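Local coordinates for MSHA biogenesis protein MshE (Vibrio cholerae, PDB 5HTL) that binds the bacterial second messenger cyclic di-GMP through its MshEN domain and probably serves in the biogenesis of the MSHA pilus, at residues A[65-70]-A[128-133]; A[26-31]-A[41-46]. All blocks are in the same frame, centred on the assembly; numbering follows the deposited sequence.

Overall arrangement
Along the chain, interaction 2 (26-31 with 41-46) is complete before interaction 1 (65-70 with 128-133) opens, and helix 51-62 runs between them in sequence. Their centres lie about 25 Å apart and their nearest atoms about 11 Å, with no touch. Interaction 2 packs helix 22-32 against helix 39-45 in the helical part of the chain, where both helices reach the cyclic di-GMP bound by this subunit. Interaction 1 joins the loop after helix 51-62 to strand 126-131 of the sheet and touches the other dinucleotide, which is hydrogen-bonded by residues of the second subunit. The chain thus meets both ligands of the dimer.

Interaction 1 of 2, residues A[65-70]-A[128-133]. With C2E (9,9'-[(2R,3R,3aS,5S,7aR,9R,10R,10aS,12S,14aR)-3,5,10,12-tetrahydroxy-5,12-dioxidooctahydro-2H,7H-difuro[3,2-d:3',2'-j][1,3,7,9,2,8]tetraoxadiphosphacyclododecine-2,9-diyl]bis(2-amino-1,9-dihydro-6H-purin-6-one)), chain D.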
loop_
_atom_site.group_PDB
_atom_site.type_symbol
_atom_site.label_atom_id
_atom_site.label_comp_id
_atom_site.label_asym_id
_atom_site.label_seq_id
_atom_site.Cartn_x
_atom_site.Cartn_y
_atom_site.Cartn_z
ATOM N N PRO A 65 3.223 -4.894 -3.103
ATOM C CA PRO A 65 3.985 -5.932 -3.790
ATOM C C PRO A 65 4.114 -7.229 -3.002
ATOM O O PRO A 65 4.117 -7.227 -1.765
ATOM C CB PRO A 65 5.371 -5.304 -3.937
ATOM C CG PRO A 65 5.477 -4.361 -2.827
ATOM C CD PRO A 65 4.091 -3.869 -2.504
ATOM N N VAL A 66 4.261 -8.327 -3.734
ATOM C CA VAL A 66 4.712 -9.592 -3.179
ATOM C C VAL A 66 6.234 -9.563 -3.140
ATOM O O VAL A 66 6.872 -9.153 -4.116
ATOM C CB VAL A 66 4.285 -10.772 -4.075
ATOM C CG1 VAL A 66 4.781 -12.082 -3.506
ATOM C CG2 VAL A 66 2.780 -10.798 -4.256
ATOM N N ILE A 67 6.828 -9.970 -2.024
ATOM C CA ILE A 67 8.281 -10.123 -1.994
ATOM C C ILE A 67 8.679 -11.575 -1.833
ATOM O O ILE A 67 7.919 -12.389 -1.296
ATOM C CB ILE A 67 8.959 -9.276 -0.878
ATOM C CG1 ILE A 67 8.470 -9.678 0.517
ATOM C CG2 ILE A 67 8.732 -7.789 -1.151
ATOM C CD1 ILE A 67 9.384 -9.197 1.629
ATOM N N ASP A 68 9.867 -11.890 -2.333
ATOM C CA ASP A 68 10.496 -13.167 -2.040
ATOM C C ASP A 68 11.381 -12.950 -0.824
ATOM O O ASP A 68 12.541 -12.548 -0.947
ATOM C CB ASP A 68 11.333 -13.634 -3.228
ATOM C CG ASP A 68 12.001 -14.968 -2.983
ATOM O OD1 ASP A 68 11.900 -15.511 -1.858
ATOM O OD2 ASP A 68 12.648 -15.474 -3.927
ATOM N N LEU A 69 10.837 -13.228 0.350
ATOM C CA LEU A 69 11.531 -12.935 1.587
ATOM C C LEU A 69 12.775 -13.824 1.796
ATOM O O LEU A 69 13.662 -13.486 2.571
ATOM C CB LEU A 69 10.538 -13.036 2.744
ATOM C CG LEU A 69 10.998 -12.612 4.128
ATOM C CD1 LEU A 69 11.608 -11.209 4.121
ATOM C CD2 LEU A 69 9.814 -12.691 5.085
ATOM N N SER A 70 12.852 -14.932 1.066
ATOM C CA SER A 70 14.018 -15.814 1.150
ATOM C C SER A 70 15.251 -15.179 0.506
ATOM O O SER A 70 16.384 -15.605 0.741
ATOM C CB SER A 70 13.732 -17.155 0.479
ATOM O OG SER A 70 13.810 -17.055 -0.932
ATOM N N GLU A 128 4.999 0.864 5.624
ATOM C CA GLU A 128 4.752 0.437 4.260
ATOM C C GLU A 128 4.610 -1.077 4.319
ATOM O O GLU A 128 5.483 -1.742 4.868
ATOM C CB GLU A 128 5.929 0.801 3.353
ATOM C CG GLU A 128 6.250 2.282 3.261
ATOM C CD GLU A 128 7.450 2.545 2.368
ATOM O OE1 GLU A 128 8.136 3.567 2.574
ATOM O OE2 GLU A 128 7.713 1.718 1.469
ATOM N N PHE A 129 3.529 -1.614 3.752
ATOM C CA PHE A 129 3.268 -3.055 3.820
ATOM C C PHE A 129 3.620 -3.783 2.536
ATOM O O PHE A 129 3.405 -3.278 1.434
ATOM C CB PHE A 129 1.800 -3.350 4.156
ATOM C CG PHE A 129 1.378 -2.883 5.519
ATOM C CD1 PHE A 129 1.896 -3.469 6.660
ATOM C CD2 PHE A 129 0.445 -1.865 5.653
ATOM C CE1 PHE A 129 1.493 -3.040 7.925
ATOM C CE2 PHE A 129 0.044 -1.433 6.905
ATOM C CZ PHE A 129 0.569 -2.021 8.038
ATOM N N VAL A 130 4.152 -4.986 2.692
ATOM C CA VAL A 130 4.363 -5.903 1.585
ATOM C C VAL A 130 3.891 -7.276 2.042
ATOM O O VAL A 130 3.775 -7.537 3.238
ATOM C CB VAL A 130 5.842 -5.939 1.126
ATOM C CG1 VAL A 130 6.343 -4.533 0.762
ATOM C CG2 VAL A 130 6.734 -6.545 2.185
ATOM N N ILE A 131 3.567 -8.140 1.097
ATOM C CA ILE A 131 3.094 -9.478 1.427
ATOM C C ILE A 131 4.170 -10.531 1.116
ATOM O O ILE A 131 4.914 -10.415 0.127
ATOM C CB ILE A 131 1.734 -9.782 0.718
ATOM C CG1 ILE A 131 1.098 -11.063 1.267
ATOM C CG2 ILE A 131 1.892 -9.864 -0.789
ATOM C CD1 ILE A 131 -0.329 -11.291 0.781
ATOM N N ALA A 132 4.269 -11.539 1.975
ATOM C CA ALA A 132 5.156 -12.667 1.723
ATOM C C ALA A 132 4.431 -13.941 2.131
ATOM O O ALA A 132 3.525 -13.897 2.960
ATOM C CB ALA A 132 6.450 -12.503 2.515
ATOM N N PRO A 133 4.813 -15.086 1.548
ATOM C CA PRO A 133 4.236 -16.350 2.018
ATOM C C PRO A 133 4.525 -16.611 3.492
ATOM O O PRO A 133 5.605 -16.279 4.004
ATOM C CB PRO A 133 4.941 -17.398 1.154
ATOM C CG PRO A 133 5.361 -16.648 -0.072
ATOM C CD PRO A 133 5.705 -15.274 0.388
HETATM P P1 C2E D . 3.666 -0.848 -5.508
HETATM O O2P C2E D . 4.887 -0.749 -6.409
HETATM O O1P C2E D . 3.908 -0.825 -4.015
HETATM O "O5'" C2E D . 2.746 0.385 -5.842
HETATM C "C5'" C2E D . 1.470 0.585 -5.279
HETATM C "C4'" C2E D . 0.667 1.609 -5.953
HETATM O "O4'" C2E D . 1.211 2.883 -5.770
HETATM C "C3'" C2E D . 0.617 1.406 -7.447
HETATM O "O3'" C2E D . -0.556 0.683 -7.791
HETATM C "C2'" C2E D . 0.675 2.703 -7.976
HETATM O "O2'" C2E D . -0.648 3.260 -8.155
HETATM C "C1'" C2E D . 1.459 3.523 -7.008
HETATM N N9 C2E D . 2.880 3.464 -7.248
HETATM C C8 C2E D . 3.744 2.612 -7.824
HETATM N N7 C2E D . 4.962 3.132 -7.628
HETATM C C5 C2E D . 4.874 4.281 -6.902
HETATM C C6 C2E D . 5.847 5.172 -6.430
HETATM O O6 C2E D . 7.183 4.988 -6.612
HETATM N N1 C2E D . 5.436 6.238 -5.731
HETATM C C2 C2E D . 4.130 6.432 -5.497
HETATM N N2 C2E D . 3.777 7.591 -4.760
HETATM N N3 C2E D . 3.155 5.614 -5.925
HETATM C C4 C2E D . 3.495 4.516 -6.641
HETATM P P11 C2E D . -0.585 -0.324 -9.027
HETATM O O21 C2E D . -2.019 -0.747 -9.304
HETATM O O11 C2E D . 0.063 0.378 -10.167
HETATM O O5A C2E D . 0.340 -1.553 -8.698
HETATM C C5A C2E D . 0.152 -2.400 -7.577
HETATM C C4A C2E D . 1.274 -3.247 -7.285
HETATM O O4A C2E D . 1.465 -4.158 -8.406
HETATM C C3A C2E D . 2.553 -2.505 -7.169
HETATM O O3A C2E D . 2.855 -2.187 -5.831
HETATM C C2A C2E D . 3.553 -3.374 -7.801
HETATM O O2A C2E D . 4.073 -4.277 -6.902
HETATM C C1A C2E D . 2.795 -4.095 -8.864
HETATM N N91 C2E D . 2.777 -3.524 -10.214
HETATM C C81 C2E D . 2.671 -2.236 -10.582
HETATM N N71 C2E D . 2.660 -2.161 -11.918
HETATM C C51 C2E D . 2.758 -3.422 -12.415
HETATM C C61 C2E D . 2.785 -3.988 -13.693
HETATM O O61 C2E D . 2.716 -3.209 -14.835
HETATM N N11 C2E D . 2.890 -5.314 -13.809
HETATM C C21 C2E D . 2.949 -6.101 -12.731
HETATM N N21 C2E D . 3.059 -7.491 -12.927
HETATM N N31 C2E D . 2.921 -5.615 -11.489
HETATM C C41 C2E D . 2.822 -4.280 -11.321
#
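V130 is wedged between P65 and I67, one methyl for each. Its CG1 lies 3.7 Å from P65 CG, and its CG2 meets I67 CD1 at 3.8 Å, the two side chains crossing at about a right angle. I67 carries CG1 between its backbone N and carbonyl carbon (chi1 61°), which brings CG1 and CD1 to this methyl and sets CG1 4.0 Å from A132 CB. A single parallel bridge of V66 with I131 locks the backbones: I131 N donates to P65 O (3.1 Å, 171° at the hydrogen), and I67 N to I131 O (2.9 Å), so both the N-H and the C=O of I131 are used. V66 CG2 and I131 CG2 touch at 3.7 Å; V66 CB leaves its backbone away from the strand yet still touches it, and V66 stays partly exposed. Beyond I67 the contact thins. L69 still faces A132, but D68 points away, and the exposed S70 bonds back to it, S70 OG to D68 OD1 at 2.6 Å, on the syn side of the carboxylate but out of its plane; Q136 of helix 134-144 is a further partner of OD1. At the other end P65 CB approaches O2A of the cyclic di-GMP in chain D at 3.4 Å; this ligand is hydrogen-bonded by Q61, L10 and L39 of the second subunit, whose Q32 packs on P65. The bridge ties an irregular segment to edge strand 126-131, itself paired with strand 101-106. V66 and I131 rest on L55 of helix 51-62, while L69 and A132 reach L137 of helix 134-144.

Interaction 2 of 2, residues A[26-31]-A[41-46]; sequences EQALNA and DTLISL. With C2E (9,9'-[(2R,3R,3aS,5S,7aR,9R,10R,10aS,12S,14aR)-3,5,10,12-tetrahydroxy-5,12-dioxidooctahydro-2H,7H-difuro[3,2-d:3',2'-j][1,3,7,9,2,8]tetraoxadiphosphacyclododecine-2,9-diyl]bis(2-amino-1,9-dihydro-6H-purin-6-one)), chain C.
Helices 26-31 and 41-45 cross steeply, their axes 9.2 Å apart at closest approach and their N-to-C directions 112° from each other, with no hydrogen bond between the two segments. A28 lies at the closest backbone approach, facing L43, and contributes the largest share of the buried surface, meeting T42, L43 and L46: its CB presses on L43 CD2 at 3.5 Å, tighter than a usual carbon contact. T42 comes in beside it. With OG1 anti to the carbonyl carbon (chi1 -57°), CG2 falls anti to the backbone N, and that methyl lies 3.6 Å from A28 O; OG1 is kept for the backbone carbonyl of R38, so this polar atom is satisfied outside the interface. L46 adds a further contact, its CD1 3.9 Å from A28 CA. Its second methyl, CD2, touches the amide of the extended Q27 at NE2 (4.0 Å), a van der Waals touch on the solvent side, not a hydrogen bond. T42 O takes two donors, the helical L46 N and S45 OG at 2.7 Å, the latter tilted from the carbonyl plane. Both helices also turn residues to the cyclic di-GMP of chain C, for which L29 and D41 line the pocket. L29 lays its methyls over one face of a guanine, CD1 being 3.5 Å from C2 of the base, and D41 N gives a weak hydrogen bond of 2.7 Å to O61 of the other. L39 packs on A28 and L29 from the start of helix 39-45, F48 covers Q27 and L43, and D41 and I44 lean on L54 of helix 51-62.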
loop_
_atom_site.group_PDB
_atom_site.type_symbol
_atom_site.label_atom_id
_atom_site.label_comp_id
_atom_site.label_asym_id
_atom_site.label_seq_id
_atom_site.Cartn_x
_atom_site.Cartn_y
_atom_site.Cartn_z
ATOM N N GLU A 26 -20.027 -18.119 -6.643
ATOM C CA GLU A 26 -21.310 -18.274 -5.955
ATOM C C GLU A 26 -21.268 -19.486 -5.024
ATOM O O GLU A 26 -21.723 -19.424 -3.881
ATOM C CB GLU A 26 -22.441 -18.383 -6.984
ATOM C CG GLU A 26 -22.684 -17.080 -7.752
ATOM C CD GLU A 26 -23.470 -17.253 -9.045
ATOM O OE1 GLU A 26 -23.764 -18.403 -9.432
ATOM O OE2 GLU A 26 -23.789 -16.225 -9.685
ATOM N N GLN A 27 -20.678 -20.573 -5.501
ATOM C CA GLN A 27 -20.524 -21.774 -4.706
ATOM C C GLN A 27 -19.714 -21.501 -3.438
ATOM O O GLN A 27 -20.092 -21.919 -2.345
ATOM C CB GLN A 27 -19.849 -22.866 -5.540
ATOM C CG GLN A 27 -19.793 -24.205 -4.848
ATOM C CD GLN A 27 -19.180 -25.284 -5.715
ATOM O OE1 GLN A 27 -18.906 -25.072 -6.898
ATOM N NE2 GLN A 27 -18.967 -26.458 -5.129
ATOM N N ALA A 28 -18.613 -20.773 -3.579
ATOM C CA ALA A 28 -17.749 -20.497 -2.435
ATOM C C ALA A 28 -18.397 -19.535 -1.437
ATOM O O ALA A 28 -18.227 -19.693 -0.230
ATOM C CB ALA A 28 -16.418 -19.965 -2.894
ATOM N N LEU A 29 -19.127 -18.543 -1.937
ATOM C CA LEU A 29 -19.816 -17.595 -1.060
ATOM C C LEU A 29 -20.865 -18.323 -0.231
ATOM O O LEU A 29 -20.997 -18.062 0.966
ATOM C CB LEU A 29 -20.445 -16.455 -1.859
ATOM C CG LEU A 29 -19.453 -15.464 -2.454
ATOM C CD1 LEU A 29 -20.179 -14.572 -3.456
ATOM C CD2 LEU A 29 -18.791 -14.635 -1.355
ATOM N N ASN A 30 -21.586 -19.246 -0.863
ATOM C CA ASN A 30 -22.561 -20.087 -0.159
ATOM C C ASN A 30 -21.882 -20.942 0.908
ATOM O O ASN A 30 -22.363 -21.062 2.040
ATOM C CB ASN A 30 -23.311 -20.999 -1.144
ATOM C CG ASN A 30 -24.202 -20.230 -2.106
ATOM O OD1 ASN A 30 -24.569 -19.083 -1.851
ATOM N ND2 ASN A 30 -24.561 -20.866 -3.218
ATOM N N ALA A 31 -20.748 -21.529 0.540
ATOM C CA ALA A 31 -20.039 -22.481 1.394
ATOM C C ALA A 31 -19.295 -21.831 2.562
ATOM O O ALA A 31 -19.080 -22.462 3.607
ATOM C CB ALA A 31 -19.067 -23.295 0.555
ATOM N N ASP A 41 -9.538 -18.623 1.094
ATOM C CA ASP A 41 -9.294 -19.946 1.661
ATOM C C ASP A 41 -10.427 -20.921 1.316
ATOM O O ASP A 41 -10.197 -22.115 1.134
ATOM C CB ASP A 41 -9.058 -19.837 3.174
ATOM C CG ASP A 41 -7.679 -19.260 3.520
ATOM O OD1 ASP A 41 -6.724 -19.409 2.722
ATOM O OD2 ASP A 41 -7.551 -18.663 4.609
ATOM N N THR A 42 -11.651 -20.415 1.195
ATOM C CA THR A 42 -12.765 -21.260 0.763
ATOM C C THR A 42 -12.600 -21.710 -0.691
ATOM O O THR A 42 -12.786 -22.884 -1.018
ATOM C CB THR A 42 -14.116 -20.563 0.962
ATOM O OG1 THR A 42 -14.250 -20.201 2.349
ATOM C CG2 THR A 42 -15.254 -21.493 0.600
ATOM N N LEU A 43 -12.251 -20.772 -1.558
ATOM C CA LEU A 43 -11.935 -21.090 -2.944
ATOM C C LEU A 43 -10.790 -22.094 -3.072
ATOM O O LEU A 43 -10.843 -23.000 -3.903
ATOM C CB LEU A 43 -11.615 -19.802 -3.696
ATOM C CG LEU A 43 -12.822 -18.898 -3.939
ATOM C CD1 LEU A 43 -12.344 -17.512 -4.305
ATOM C CD2 LEU A 43 -13.716 -19.482 -5.026
ATOM N N ILE A 44 -9.761 -21.958 -2.237
ATOM C CA ILE A 44 -8.646 -22.911 -2.235
ATOM C C ILE A 44 -9.097 -24.297 -1.776
ATOM O O ILE A 44 -8.731 -25.317 -2.369
ATOM C CB ILE A 44 -7.502 -22.427 -1.329
ATOM C CG1 ILE A 44 -6.827 -21.210 -1.947
ATOM C CG2 ILE A 44 -6.463 -23.539 -1.129
ATOM C CD1 ILE A 44 -5.824 -20.548 -1.019
ATOM N N SER A 45 -9.907 -24.336 -0.725
ATOM C CA SER A 45 -10.432 -25.599 -0.221
ATOM C C SER A 45 -11.239 -26.349 -1.280
ATOM O O SER A 45 -11.200 -27.580 -1.342
ATOM C CB SER A 45 -11.274 -25.356 1.032
ATOM O OG SER A 45 -12.594 -24.958 0.711
ATOM N N LEU A 46 -11.953 -25.599 -2.118
ATOM C CA LEU A 46 -12.777 -26.174 -3.176
ATOM C C LEU A 46 -11.955 -26.514 -4.416
ATOM O O LEU A 46 -12.467 -27.143 -5.344
ATOM C CB LEU A 46 -13.916 -25.211 -3.534
ATOM C CG LEU A 46 -15.031 -25.097 -2.487
ATOM C CD1 LEU A 46 -15.868 -23.849 -2.686
ATOM C CD2 LEU A 46 -15.913 -26.332 -2.536
HETATM P P1 C2E C . -13.208 -8.009 0.334
HETATM O O2P C2E C . -12.601 -8.647 -0.892
HETATM O O1P C2E C . -13.526 -6.543 0.129
HETATM O "O5'" C2E C . -14.511 -8.820 0.708
HETATM C "C5'" C2E C . -15.286 -8.643 1.861
HETATM C "C4'" C2E C . -16.279 -9.687 2.090
HETATM O "O4'" C2E C . -17.214 -9.721 1.056
HETATM C "C3'" C2E C . -15.657 -11.056 2.122
HETATM O "O3'" C2E C . -15.362 -11.422 3.449
HETATM C "C2'" C2E C . -16.587 -11.875 1.482
HETATM O "O2'" C2E C . -17.462 -12.493 2.451
HETATM C "C1'" C2E C . -17.359 -11.016 0.551
HETATM N N9 C2E C . -16.796 -11.034 -0.764
HETATM C C8 C2E C . -15.592 -10.986 -1.327
HETATM N N7 C2E C . -15.794 -11.004 -2.650
HETATM C C5 C2E C . -17.136 -11.060 -2.901
HETATM C C6 C2E C . -17.859 -11.090 -4.100
HETATM O O6 C2E C . -17.223 -11.076 -5.288
HETATM N N1 C2E C . -19.195 -11.146 -4.053
HETATM C C2 C2E C . -19.822 -11.156 -2.873
HETATM N N2 C2E C . -21.251 -11.217 -2.891
HETATM N N3 C2E C . -19.171 -11.124 -1.690
HETATM C C4 C2E C . -17.820 -11.077 -1.666
HETATM P P11 C2E C . -14.052 -12.257 3.800
HETATM O O21 C2E C . -14.084 -12.685 5.258
HETATM O O11 C2E C . -14.063 -13.489 2.943
HETATM O O5A C2E C . -12.754 -11.480 3.418
HETATM C C5A C2E C . -12.408 -10.250 4.034
HETATM C C4A C2E C . -11.393 -9.474 3.369
HETATM O O4A C2E C . -10.098 -10.163 3.453
HETATM C C3A C2E C . -11.637 -9.322 1.918
HETATM O O3A C2E C . -12.218 -8.082 1.565
HETATM C C2A C2E C . -10.320 -9.486 1.270
HETATM O O2A C2E C . -9.624 -8.313 1.128
HETATM C C1A C2E C . -9.543 -10.372 2.176
HETATM N N91 C2E C . -9.590 -11.810 1.948
HETATM C C81 C2E C . -10.570 -12.549 1.391
HETATM N N71 C2E C . -10.222 -13.848 1.414
HETATM C C51 C2E C . -9.006 -13.946 2.002
HETATM C C61 C2E C . -8.133 -14.993 2.320
HETATM O O61 C2E C . -8.436 -16.313 2.036
HETATM N N11 C2E C . -6.974 -14.719 2.917
HETATM C C21 C2E C . -6.635 -13.470 3.217
HETATM N N21 C2E C . -5.386 -13.289 3.841
HETATM N N31 C2E C . -7.434 -12.430 2.945
HETATM C C41 C2E C . -8.619 -12.656 2.340
#